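Local atomic coordinates of RNase NGR3 (Nicotiana glutinosa, PDB entry 1VD3), a protein that probably cleaves RNA as a plant endoribonuclease of the RNase T2 family, and binds nucleotides such as 2'-UMP in its active-site cleft. Residues Tyr12-Trp17 and Ser41-Trp46; Tyr160-Val165 and Gln175-Val180; Asp37-Ile42 and Asn124-Leu129. All blocks are in the same frame, centred on the assembly; numbering follows the deposited sequence.

Interaction 1: residues Tyr12-Trp17 and Ser41-Trp46. With U2P (phosphoric acid mono-[2-(2,4-dioxo-3,4-dihydro-2H-pyrimidin-1-yl)-4-hydroxy-5-hydroxymethyl-tetrahydro-furan-3-yl] ester), chain B.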
loop_
_atom_site.group_PDB
_atom_site.type_symbol
_atom_site.label_atom_id
_atom_site.label_comp_id
_atom_site.label_asym_id
_atom_site.label_seq_id
_atom_site.Cartn_x
_atom_site.Cartn_y
_atom_site.Cartn_z
ATOM N N TYR A 12 -4.182 -1.955 -8.745
ATOM C CA TYR A 12 -4.580 -1.297 -7.518
ATOM C C TYR A 12 -3.193 -1.113 -6.893
ATOM O O TYR A 12 -2.447 -2.088 -6.775
ATOM C CB TYR A 12 -5.384 -2.227 -6.615
ATOM C CG TYR A 12 -6.876 -2.099 -6.748
ATOM C CD1 TYR A 12 -7.692 -3.231 -6.741
ATOM C CD2 TYR A 12 -7.481 -0.846 -6.846
ATOM C CE1 TYR A 12 -9.072 -3.116 -6.826
ATOM C CE2 TYR A 12 -8.864 -0.723 -6.932
ATOM C CZ TYR A 12 -9.649 -1.863 -6.920
ATOM O OH TYR A 12 -11.020 -1.748 -7.001
ATOM N N PHE A 13 -2.815 0.115 -6.557
ATOM C CA PHE A 13 -1.537 0.333 -5.889
ATOM C C PHE A 13 -1.970 0.568 -4.446
ATOM O O PHE A 13 -2.646 1.557 -4.134
ATOM C CB PHE A 13 -0.786 1.550 -6.449
ATOM C CG PHE A 13 0.474 1.878 -5.686
ATOM C CD1 PHE A 13 1.435 0.895 -5.444
ATOM C CD2 PHE A 13 0.695 3.162 -5.202
ATOM C CE1 PHE A 13 2.593 1.187 -4.731
ATOM C CE2 PHE A 13 1.854 3.466 -4.485
ATOM C CZ PHE A 13 2.804 2.476 -4.250
ATOM N N VAL A 14 -1.604 -0.370 -3.582
ATOM C CA VAL A 14 -2.005 -0.338 -2.186
ATOM C C VAL A 14 -0.883 0.008 -1.219
ATOM O O VAL A 14 0.148 -0.666 -1.169
ATOM C CB VAL A 14 -2.600 -1.709 -1.768
ATOM C CG1 VAL A 14 -3.291 -1.597 -0.414
ATOM C CG2 VAL A 14 -3.566 -2.215 -2.849
ATOM N N GLN A 15 -1.106 1.067 -0.451
ATOM C CA GLN A 15 -0.149 1.511 0.542
ATOM C C GLN A 15 -0.839 1.401 1.888
ATOM O O GLN A 15 -2.070 1.388 1.968
ATOM C CB GLN A 15 0.243 2.969 0.299
ATOM C CG GLN A 15 0.964 3.204 -1.018
ATOM C CD GLN A 15 1.338 4.658 -1.210
ATOM O OE1 GLN A 15 2.256 5.166 -0.563
ATOM N NE2 GLN A 15 0.616 5.341 -2.091
ATOM N N GLN A 16 -0.059 1.307 2.954
ATOM C CA GLN A 16 -0.686 1.254 4.258
ATOM C C GLN A 16 0.038 2.122 5.261
ATOM O O GLN A 16 1.183 2.532 5.045
ATOM C CB GLN A 16 -0.796 -0.181 4.776
ATOM C CG GLN A 16 0.480 -0.859 5.180
ATOM C CD GLN A 16 0.206 -2.053 6.091
ATOM O OE1 GLN A 16 -0.770 -2.783 5.903
ATOM N NE2 GLN A 16 1.069 -2.257 7.074
ATOM N N TRP A 17 -0.666 2.433 6.342
ATOM C CA TRP A 17 -0.118 3.246 7.415
ATOM C C TRP A 17 0.320 2.230 8.456
ATOM O O TRP A 17 -0.512 1.639 9.143
ATOM C CB TRP A 17 -1.199 4.168 7.984
ATOM C CG TRP A 17 -0.684 5.131 9.011
ATOM C CD1 TRP A 17 -1.081 5.232 10.317
ATOM C CD2 TRP A 17 0.333 6.126 8.822
ATOM N NE1 TRP A 17 -0.373 6.225 10.953
ATOM C CE2 TRP A 17 0.502 6.789 10.061
ATOM C CE3 TRP A 17 1.119 6.520 7.728
ATOM C CZ2 TRP A 17 1.425 7.829 10.235
ATOM C CZ3 TRP A 17 2.038 7.558 7.900
ATOM C CH2 TRP A 17 2.181 8.199 9.148
ATOM N N SER A 41 3.763 2.989 3.769
ATOM C CA SER A 41 4.588 1.952 3.175
ATOM C C SER A 41 3.795 1.235 2.094
ATOM O O SER A 41 2.577 1.365 2.010
ATOM C CB SER A 41 5.005 0.944 4.241
ATOM O OG SER A 41 3.866 0.280 4.756
ATOM N N ILE A 42 4.491 0.467 1.272
ATOM C CA ILE A 42 3.838 -0.271 0.199
ATOM C C ILE A 42 3.304 -1.609 0.696
ATOM O O ILE A 42 3.988 -2.316 1.434
ATOM C CB ILE A 42 4.838 -0.562 -0.948
ATOM C CG1 ILE A 42 5.322 0.756 -1.560
ATOM C CG2 ILE A 42 4.189 -1.466 -2.002
ATOM C CD1 ILE A 42 6.609 0.625 -2.352
ATOM N N HIS A 43 2.072 -1.943 0.323
ATOM C CA HIS A 43 1.532 -3.258 0.667
ATOM C C HIS A 43 1.750 -4.055 -0.615
ATOM O O HIS A 43 2.337 -5.136 -0.593
ATOM C CB HIS A 43 0.031 -3.213 1.010
ATOM C CG HIS A 43 -0.590 -4.571 1.183
ATOM N ND1 HIS A 43 -1.725 -4.781 1.940
ATOM C CD2 HIS A 43 -0.245 -5.785 0.688
ATOM C CE1 HIS A 43 -2.048 -6.062 1.904
ATOM N NE2 HIS A 43 -1.166 -6.693 1.150
ATOM N N GLY A 44 1.284 -3.508 -1.737
ATOM C CA GLY A 44 1.468 -4.198 -3.004
ATOM C C GLY A 44 0.932 -3.486 -4.231
ATOM O O GLY A 44 0.222 -2.492 -4.125
ATOM N N LEU A 45 1.305 -3.995 -5.401
ATOM C CA LEU A 45 0.856 -3.460 -6.690
ATOM C C LEU A 45 0.103 -4.648 -7.294
ATOM O O LEU A 45 0.718 -5.650 -7.669
ATOM C CB LEU A 45 2.065 -3.085 -7.552
ATOM C CG LEU A 45 1.800 -2.509 -8.945
ATOM C CD1 LEU A 45 0.898 -1.285 -8.855
ATOM C CD2 LEU A 45 3.133 -2.155 -9.592
ATOM N N TRP A 46 -1.220 -4.533 -7.380
ATOM C CA TRP A 46 -2.051 -5.637 -7.847
ATOM C C TRP A 46 -2.782 -5.536 -9.180
ATOM O O TRP A 46 -3.608 -4.650 -9.376
ATOM C CB TRP A 46 -3.130 -5.968 -6.807
ATOM C CG TRP A 46 -2.710 -6.060 -5.373
ATOM C CD1 TRP A 46 -1.500 -6.462 -4.879
ATOM C CD2 TRP A 46 -3.554 -5.841 -4.235
ATOM N NE1 TRP A 46 -1.543 -6.515 -3.500
ATOM C CE2 TRP A 46 -2.793 -6.137 -3.082
ATOM C CE3 TRP A 46 -4.884 -5.426 -4.080
ATOM C CZ2 TRP A 46 -3.318 -6.028 -1.789
ATOM C CZ3 TRP A 46 -5.408 -5.319 -2.788
ATOM C CH2 TRP A 46 -4.626 -5.619 -1.666
HETATM O "O5'" U2P B . -7.728 -8.158 2.997
HETATM C "C5'" U2P B . -7.850 -8.875 1.744
HETATM C "C4'" U2P B . -6.485 -9.441 1.328
HETATM O "O4'" U2P B . -6.626 -10.158 0.012
HETATM C "C1'" U2P B . -5.779 -9.628 -1.133
HETATM N N1 U2P B . -6.530 -9.037 -2.325
HETATM C C6 U2P B . -7.651 -8.321 -1.982
HETATM C C5 U2P B . -8.342 -7.502 -2.913
HETATM C C4 U2P B . -7.849 -7.468 -4.309
HETATM O O4 U2P B . -8.322 -6.713 -5.152
HETATM N N3 U2P B . -6.781 -8.370 -4.611
HETATM C C2 U2P B . -6.096 -9.193 -3.685
HETATM O O2 U2P B . -5.224 -9.947 -4.065
HETATM C "C2'" U2P B . -4.733 -8.823 -0.331
HETATM O "O2'" U2P B . -3.642 -9.659 0.160
HETATM P P U2P B . -2.402 -10.184 -0.654
HETATM O O1P U2P B . -1.384 -11.147 -0.319
HETATM O O2P U2P B . -2.751 -10.201 -2.108
HETATM O O3P U2P B . -1.532 -9.025 -0.564
HETATM C "C3'" U2P B . -5.495 -8.327 0.909
HETATM O "O3'" U2P B . -4.515 -8.087 1.986
#
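Strands Y12-Q16 and S41-W46 run antiparallel, 4.4 Å between axes at 149°, pairing Y12 with W46, V14 with G44 and Q16 with S41 through backbone bonds; at V14 a classic beta bulge lets one carbonyl serve two donors, V14 O accepting from H43 N (2.7 Å) and from G44 N (3.1 Å). On the V14 side of the sheet, methyl CG2 of V14 sits squarely over the six-membered ring of W46, 3.5 Å from its centroid, a CH-pi contact. The nucleotide U2P lies over the opposite face of that indole, its base near CE3 and CZ3 and its sugar C2' 3.5 Å from W46 CZ2. The indole NE1 is hydrogen-bonded to E97 OE2. H43 has CG anti to its backbone N (chi1 172°), which carries the imidazole past V14 to the phosphate: NE2 donates to O3P of U2P at 2.9 Å, bent to 142°, while ND1 is held by Q175. On the reverse of the sheet F13 crosses I42 and L45 at about right angles, CZ meeting I42 CG1 at 4.1 Å. The bulge thus lies beside the nucleotide pocket of an RNase T2 active site, where H43 is a predicted catalytic residue.

Interaction 2: residues Tyr160-Val165 and Gln175-Val180; sequences YIECNV and QVYLCV
Carboxylate oxygen OE1 of E162 takes two side-chain bonds from the facing strand, 2.8 Å from Q175 NE2 and 2.6 Å from Y177 OH. The donors come from opposite faces of the carboxylate plane, and both approach well out of it, the amide 41° and the phenol 35°. Q175 points its N-H at the oxygen from within its own amide plane, although the amide and carboxylate planes stand 77° apart. E162 reaches this spot with its chain extended, CG anti to the backbone N, and OE1 lies at the edge of the Y177 ring, near its plane. The other end of the Q175 amide is satisfied as well: OE1 accepts from ND1 of H43, a predicted catalytic residue, which makes E162 a probable second-shell group, gripping the amide that holds the imidazole. Y160 OH has a weak bond to G196 N.

The backbone is paired in antiparallel fashion. Y160 and Y177 exchange N-H and C=O in both directions, Y177 N to Y160 O measuring 2.8 Å; E162 and Q175 do the same, E162 N to Q175 O being nearly straight. Beside the polar cluster, Y160 turns its ring edge onto the face of Y177 in a T-shaped stack, centroids 5.3 Å apart. On the other side of the sheet I161 CD1 rests against V176 CG2 at 3.9 Å, and both residues pack against helix 144-155. Disulfides C163-C199 and C179-C190 secure these two strands to the C-terminal part of the chain. The arrangement is that of a beta hairpin, strands 160-165 and 171-181, whose face bearing E162, Q175 and Y177 flanks the nucleotide site of the RNase T2 fold, the E162 side chain lying about 5 Å from U2P.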
loop_
_atom_site.group_PDB
_atom_site.type_symbol
_atom_site.label_atom_id
_atom_site.label_comp_id
_atom_site.label_asym_id
_atom_site.label_seq_id
_atom_site.Cartn_x
_atom_site.Cartn_y
_atom_site.Cartn_z
ATOM N N TYR A 160 -9.101 5.425 -2.473
ATOM C CA TYR A 160 -10.121 4.670 -1.758
ATOM C C TYR A 160 -9.451 4.416 -0.417
ATOM O O TYR A 160 -8.311 3.950 -0.375
ATOM C CB TYR A 160 -10.412 3.339 -2.444
ATOM C CG TYR A 160 -11.181 2.373 -1.568
ATOM C CD1 TYR A 160 -12.560 2.495 -1.395
ATOM C CD2 TYR A 160 -10.523 1.344 -0.896
ATOM C CE1 TYR A 160 -13.263 1.610 -0.572
ATOM C CE2 TYR A 160 -11.211 0.460 -0.073
ATOM C CZ TYR A 160 -12.579 0.595 0.083
ATOM O OH TYR A 160 -13.252 -0.294 0.879
ATOM N N ILE A 161 -10.140 4.729 0.674
ATOM C CA ILE A 161 -9.564 4.542 2.000
ATOM C C ILE A 161 -10.140 3.337 2.724
ATOM O O ILE A 161 -11.356 3.190 2.838
ATOM C CB ILE A 161 -9.804 5.773 2.909
ATOM C CG1 ILE A 161 -9.320 7.054 2.222
ATOM C CG2 ILE A 161 -9.095 5.578 4.236
ATOM C CD1 ILE A 161 -7.837 7.087 1.930
ATOM N N GLU A 162 -9.256 2.476 3.212
ATOM C CA GLU A 162 -9.669 1.310 3.968
ATOM C C GLU A 162 -9.323 1.618 5.414
ATOM O O GLU A 162 -8.210 2.052 5.707
ATOM C CB GLU A 162 -8.902 0.067 3.523
ATOM C CG GLU A 162 -9.326 -1.188 4.261
ATOM C CD GLU A 162 -8.503 -2.388 3.871
ATOM O OE1 GLU A 162 -7.741 -2.289 2.885
ATOM O OE2 GLU A 162 -8.624 -3.432 4.543
ATOM N N CYS A 163 -10.279 1.408 6.311
ATOM C CA CYS A 163 -10.062 1.673 7.729
ATOM C C CYS A 163 -10.201 0.410 8.554
ATOM O O CYS A 163 -10.922 -0.510 8.176
ATOM C CB CYS A 163 -11.089 2.691 8.247
ATOM S SG CYS A 163 -10.970 4.327 7.470
ATOM N N ASN A 164 -9.491 0.365 9.675
ATOM C CA ASN A 164 -9.611 -0.749 10.600
ATOM C C ASN A 164 -9.788 -0.108 11.976
ATOM O O ASN A 164 -9.964 1.112 12.069
ATOM C CB ASN A 164 -8.398 -1.702 10.542
ATOM C CG ASN A 164 -7.107 -1.070 11.017
ATOM O OD1 ASN A 164 -6.132 -1.778 11.289
ATOM N ND2 ASN A 164 -7.079 0.250 11.102
ATOM N N VAL A 165 -9.754 -0.900 13.041
ATOM C CA VAL A 165 -9.964 -0.345 14.376
ATOM C C VAL A 165 -8.848 -0.678 15.362
ATOM O O VAL A 165 -8.383 -1.814 15.416
ATOM C CB VAL A 165 -11.300 -0.849 14.959
ATOM C CG1 VAL A 165 -11.547 -0.227 16.326
ATOM C CG2 VAL A 165 -12.439 -0.517 13.999
ATOM N N GLN A 175 -5.378 1.549 5.040
ATOM C CA GLN A 175 -4.747 1.440 3.731
ATOM C C GLN A 175 -5.324 2.431 2.730
ATOM O O GLN A 175 -6.473 2.857 2.842
ATOM C CB GLN A 175 -4.855 0.004 3.198
ATOM C CG GLN A 175 -4.009 -0.973 4.012
ATOM C CD GLN A 175 -3.879 -2.343 3.380
ATOM O OE1 GLN A 175 -2.803 -2.938 3.395
ATOM N NE2 GLN A 175 -4.975 -2.858 2.833
ATOM N N VAL A 176 -4.503 2.816 1.761
ATOM C CA VAL A 176 -4.924 3.762 0.740
ATOM C C VAL A 176 -4.751 3.123 -0.623
ATOM O O VAL A 176 -3.656 2.679 -0.976
ATOM C CB VAL A 176 -4.084 5.059 0.793
ATOM C CG1 VAL A 176 -4.531 6.011 -0.312
ATOM C CG2 VAL A 176 -4.243 5.721 2.157
ATOM N N TYR A 177 -5.839 3.073 -1.382
ATOM C CA TYR A 177 -5.815 2.483 -2.713
ATOM C C TYR A 177 -5.870 3.546 -3.796
ATOM O O TYR A 177 -6.712 4.438 -3.754
ATOM C CB TYR A 177 -7.019 1.552 -2.921
ATOM C CG TYR A 177 -7.065 0.318 -2.045
ATOM C CD1 TYR A 177 -7.170 0.428 -0.664
ATOM C CD2 TYR A 177 -7.075 -0.962 -2.611
ATOM C CE1 TYR A 177 -7.289 -0.696 0.144
ATOM C CE2 TYR A 177 -7.197 -2.098 -1.812
ATOM C CZ TYR A 177 -7.305 -1.955 -0.433
ATOM O OH TYR A 177 -7.435 -3.061 0.381
ATOM N N LEU A 178 -4.974 3.430 -4.768
ATOM C CA LEU A 178 -4.938 4.327 -5.918
ATOM C C LEU A 178 -4.819 3.394 -7.118
ATOM O O LEU A 178 -4.339 2.271 -6.979
ATOM C CB LEU A 178 -3.726 5.263 -5.850
ATOM C CG LEU A 178 -3.822 6.407 -4.833
ATOM C CD1 LEU A 178 -2.489 7.124 -4.735
ATOM C CD2 LEU A 178 -4.918 7.377 -5.260
ATOM N N CYS A 179 -5.267 3.836 -8.287
ATOM C CA CYS A 179 -5.180 2.994 -9.470
ATOM C C CYS A 179 -4.113 3.465 -10.437
ATOM O O CYS A 179 -3.871 4.664 -10.572
ATOM C CB CYS A 179 -6.543 2.914 -10.164
ATOM S SG CYS A 179 -7.697 1.944 -9.146
ATOM N N VAL A 180 -3.458 2.500 -11.077
ATOM C CA VAL A 180 -2.402 2.768 -12.047
ATOM C C VAL A 180 -2.786 2.041 -13.332
ATOM O O VAL A 180 -3.350 0.945 -13.279
ATOM C CB VAL A 180 -1.038 2.238 -11.528
ATOM C CG1 VAL A 180 0.037 2.398 -12.591
ATOM C CG2 VAL A 180 -0.646 2.987 -10.261
#

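Interaction 3: residues Asp37-Ile42 and Asn124-Leu129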
loop_
_atom_site.group_PDB
_atom_site.type_symbol
_atom_site.label_atom_id
_atom_site.label_comp_id
_atom_site.label_asym_id
_atom_site.label_seq_id
_atom_site.Cartn_x
_atom_site.Cartn_y
_atom_site.Cartn_z
ATOM N N ASP A 37 9.797 3.649 9.378
ATOM C CA ASP A 37 9.614 5.093 9.367
ATOM C C ASP A 37 8.135 5.406 9.542
ATOM O O ASP A 37 7.278 4.592 9.196
ATOM C CB ASP A 37 10.063 5.691 8.028
ATOM C CG ASP A 37 11.535 5.487 7.753
ATOM O OD1 ASP A 37 12.356 5.838 8.625
ATOM O OD2 ASP A 37 11.871 4.987 6.657
ATOM N N GLU A 38 7.841 6.584 10.082
ATOM C CA GLU A 38 6.463 7.008 10.251
ATOM C C GLU A 38 6.078 7.616 8.912
ATOM O O GLU A 38 6.093 8.833 8.733
ATOM C CB GLU A 38 6.339 8.053 11.365
ATOM C CG GLU A 38 4.944 8.666 11.469
ATOM C CD GLU A 38 4.750 9.501 12.723
ATOM O OE1 GLU A 38 4.744 8.920 13.828
ATOM O OE2 GLU A 38 4.604 10.737 12.606
ATOM N N ASP A 39 5.759 6.745 7.961
ATOM C CA ASP A 39 5.390 7.166 6.619
ATOM C C ASP A 39 4.600 6.010 6.019
ATOM O O ASP A 39 4.658 4.884 6.525
ATOM C CB ASP A 39 6.665 7.433 5.805
ATOM C CG ASP A 39 6.386 8.012 4.424
ATOM O OD1 ASP A 39 5.238 8.416 4.142
ATOM O OD2 ASP A 39 7.339 8.074 3.617
ATOM N N PHE A 40 3.847 6.286 4.959
ATOM C CA PHE A 40 3.080 5.231 4.321
ATOM C C PHE A 40 4.043 4.279 3.639
ATOM O O PHE A 40 5.020 4.705 3.024
ATOM C CB PHE A 40 2.101 5.806 3.297
ATOM C CG PHE A 40 0.935 6.514 3.918
ATOM C CD1 PHE A 40 1.055 7.825 4.363
ATOM C CD2 PHE A 40 -0.274 5.850 4.104
ATOM C CE1 PHE A 40 -0.012 8.464 4.988
ATOM C CE2 PHE A 40 -1.344 6.477 4.727
ATOM C CZ PHE A 40 -1.214 7.788 5.172
ATOM N N SER A 41 3.763 2.989 3.769
ATOM C CA SER A 41 4.588 1.952 3.175
ATOM C C SER A 41 3.795 1.235 2.094
ATOM O O SER A 41 2.577 1.365 2.010
ATOM C CB SER A 41 5.005 0.944 4.241
ATOM O OG SER A 41 3.866 0.280 4.756
ATOM N N ILE A 42 4.491 0.467 1.272
ATOM C CA ILE A 42 3.838 -0.271 0.199
ATOM C C ILE A 42 3.304 -1.609 0.696
ATOM O O ILE A 42 3.988 -2.316 1.434
ATOM C CB ILE A 42 4.838 -0.562 -0.948
ATOM C CG1 ILE A 42 5.322 0.756 -1.560
ATOM C CG2 ILE A 42 4.189 -1.466 -2.002
ATOM C CD1 ILE A 42 6.609 0.625 -2.352
ATOM N N ASN A 124 3.224 10.477 -2.864
ATOM C CA ASN A 124 3.629 11.365 -1.771
ATOM C C ASN A 124 2.498 11.626 -0.771
ATOM O O ASN A 124 2.190 12.777 -0.455
ATOM C CB ASN A 124 4.095 12.685 -2.405
ATOM C CG ASN A 124 4.982 13.503 -1.494
ATOM O OD1 ASN A 124 5.889 12.975 -0.852
ATOM N ND2 ASN A 124 4.740 14.809 -1.456
ATOM N N LEU A 125 1.897 10.556 -0.256
ATOM C CA LEU A 125 0.769 10.676 0.667
ATOM C C LEU A 125 1.002 11.479 1.945
ATOM O O LEU A 125 0.207 12.358 2.280
ATOM C CB LEU A 125 0.250 9.286 1.046
ATOM C CG LEU A 125 -0.219 8.364 -0.088
ATOM C CD1 LEU A 125 -0.765 7.082 0.516
ATOM C CD2 LEU A 125 -1.288 9.052 -0.932
ATOM N N LEU A 126 2.071 11.163 2.664
ATOM C CA LEU A 126 2.376 11.849 3.918
ATOM C C LEU A 126 2.445 13.361 3.740
ATOM O O LEU A 126 1.820 14.116 4.488
ATOM C CB LEU A 126 3.702 11.338 4.486
ATOM C CG LEU A 126 4.069 11.779 5.905
ATOM C CD1 LEU A 126 3.045 11.239 6.895
ATOM C CD2 LEU A 126 5.461 11.265 6.253
ATOM N N GLU A 127 3.205 13.796 2.740
ATOM C CA GLU A 127 3.368 15.217 2.463
ATOM C C GLU A 127 2.104 15.875 1.913
ATOM O O GLU A 127 1.834 17.046 2.191
ATOM C CB GLU A 127 4.530 15.421 1.495
ATOM C CG GLU A 127 5.858 14.908 2.033
ATOM C CD GLU A 127 6.279 15.611 3.310
ATOM O OE1 GLU A 127 6.482 16.844 3.266
ATOM O OE2 GLU A 127 6.406 14.933 4.354
ATOM N N ASN A 128 1.328 15.139 1.125
ATOM C CA ASN A 128 0.101 15.715 0.595
ATOM C C ASN A 128 -0.852 16.004 1.748
ATOM O O ASN A 128 -1.593 16.989 1.725
ATOM C CB ASN A 128 -0.558 14.771 -0.414
ATOM C CG ASN A 128 0.049 14.890 -1.797
ATOM O OD1 ASN A 128 0.282 15.996 -2.289
ATOM N ND2 ASN A 128 0.297 13.752 -2.440
ATOM N N LEU A 129 -0.821 15.146 2.764
ATOM C CA LEU A 129 -1.682 15.321 3.926
ATOM C C LEU A 129 -1.195 16.502 4.754
ATOM O O LEU A 129 -1.996 17.300 5.231
ATOM C CB LEU A 129 -1.697 14.047 4.777
ATOM C CG LEU A 129 -2.390 12.843 4.130
ATOM C CD1 LEU A 129 -2.119 11.591 4.950
ATOM C CD2 LEU A 129 -3.887 13.110 4.031
HETATM O O HOH W 1 4.167 9.340 1.753
#
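The ring of F40 presents one face to L125 and is met obliquely by L129, and the two leucine side chains each cross that of F40 at about a right angle. L125 CD1 stands over that face, 4.1 Å from the ring centroid and 23° from the normal, a CH-pi contact, while its CB lies 3.7 Å from F40 CD1. Further along the helix, CD1 of L129 reaches the far end of the ring, 3.8 Å from F40 CE1. With CG anti to the carbonyl carbon (chi1 -73°), F40 extends its ring from the loop toward the first turn of helix 125-131.

L126 faces a more polar surface. Its side chain lies obliquely across D39, whose OD1 is 3.3 Å from L126 CB, and its methyl CD2 comes to 3.5 Å from E38 O. The same D39 OD1 accepts a 2.8 Å bond from a water, and that water accepts in turn from L126 N at 2.9 Å, so a helix-start amide is served through solvent by a carboxylate. OD1 also takes a weak bond from F40 N, and OD2 forms a salt bridge to R120; the carboxylate is therefore held at both oxygens, and its charge near the helix start is probably favourable.

Through these contacts the loop leading into strand 41-48 lies against the N-terminal turn of helix 125-131. W17 also meets the F40 ring, their planes at about 45°. From the same helix, L125 and L129 also touch I151 of helix 144-155, and L125 packs on Q15 of strand 10-16, while R120 belongs to helix 109-123.

How the interactions relate
Interactions 1 and 2 are buried contacts of one antiparallel sheet, joined where strand 10-16 lies beside strand 171-181: F13 N bonds to L178 O, and the Q175 amide ties the polar cluster of interaction 2 to the nucleotide site of interaction 1. Interaction 3 is only partly buried and shares S41 and I42 with interaction 1, so the loop it fixes to a helix runs directly into the active-site strand. Backbone pairing dominates the first two contacts; the third has no direct hydrogen bond across it, relying on apolar packing and one water. V176 touches both L125 and F40, linking interactions 2 and 3.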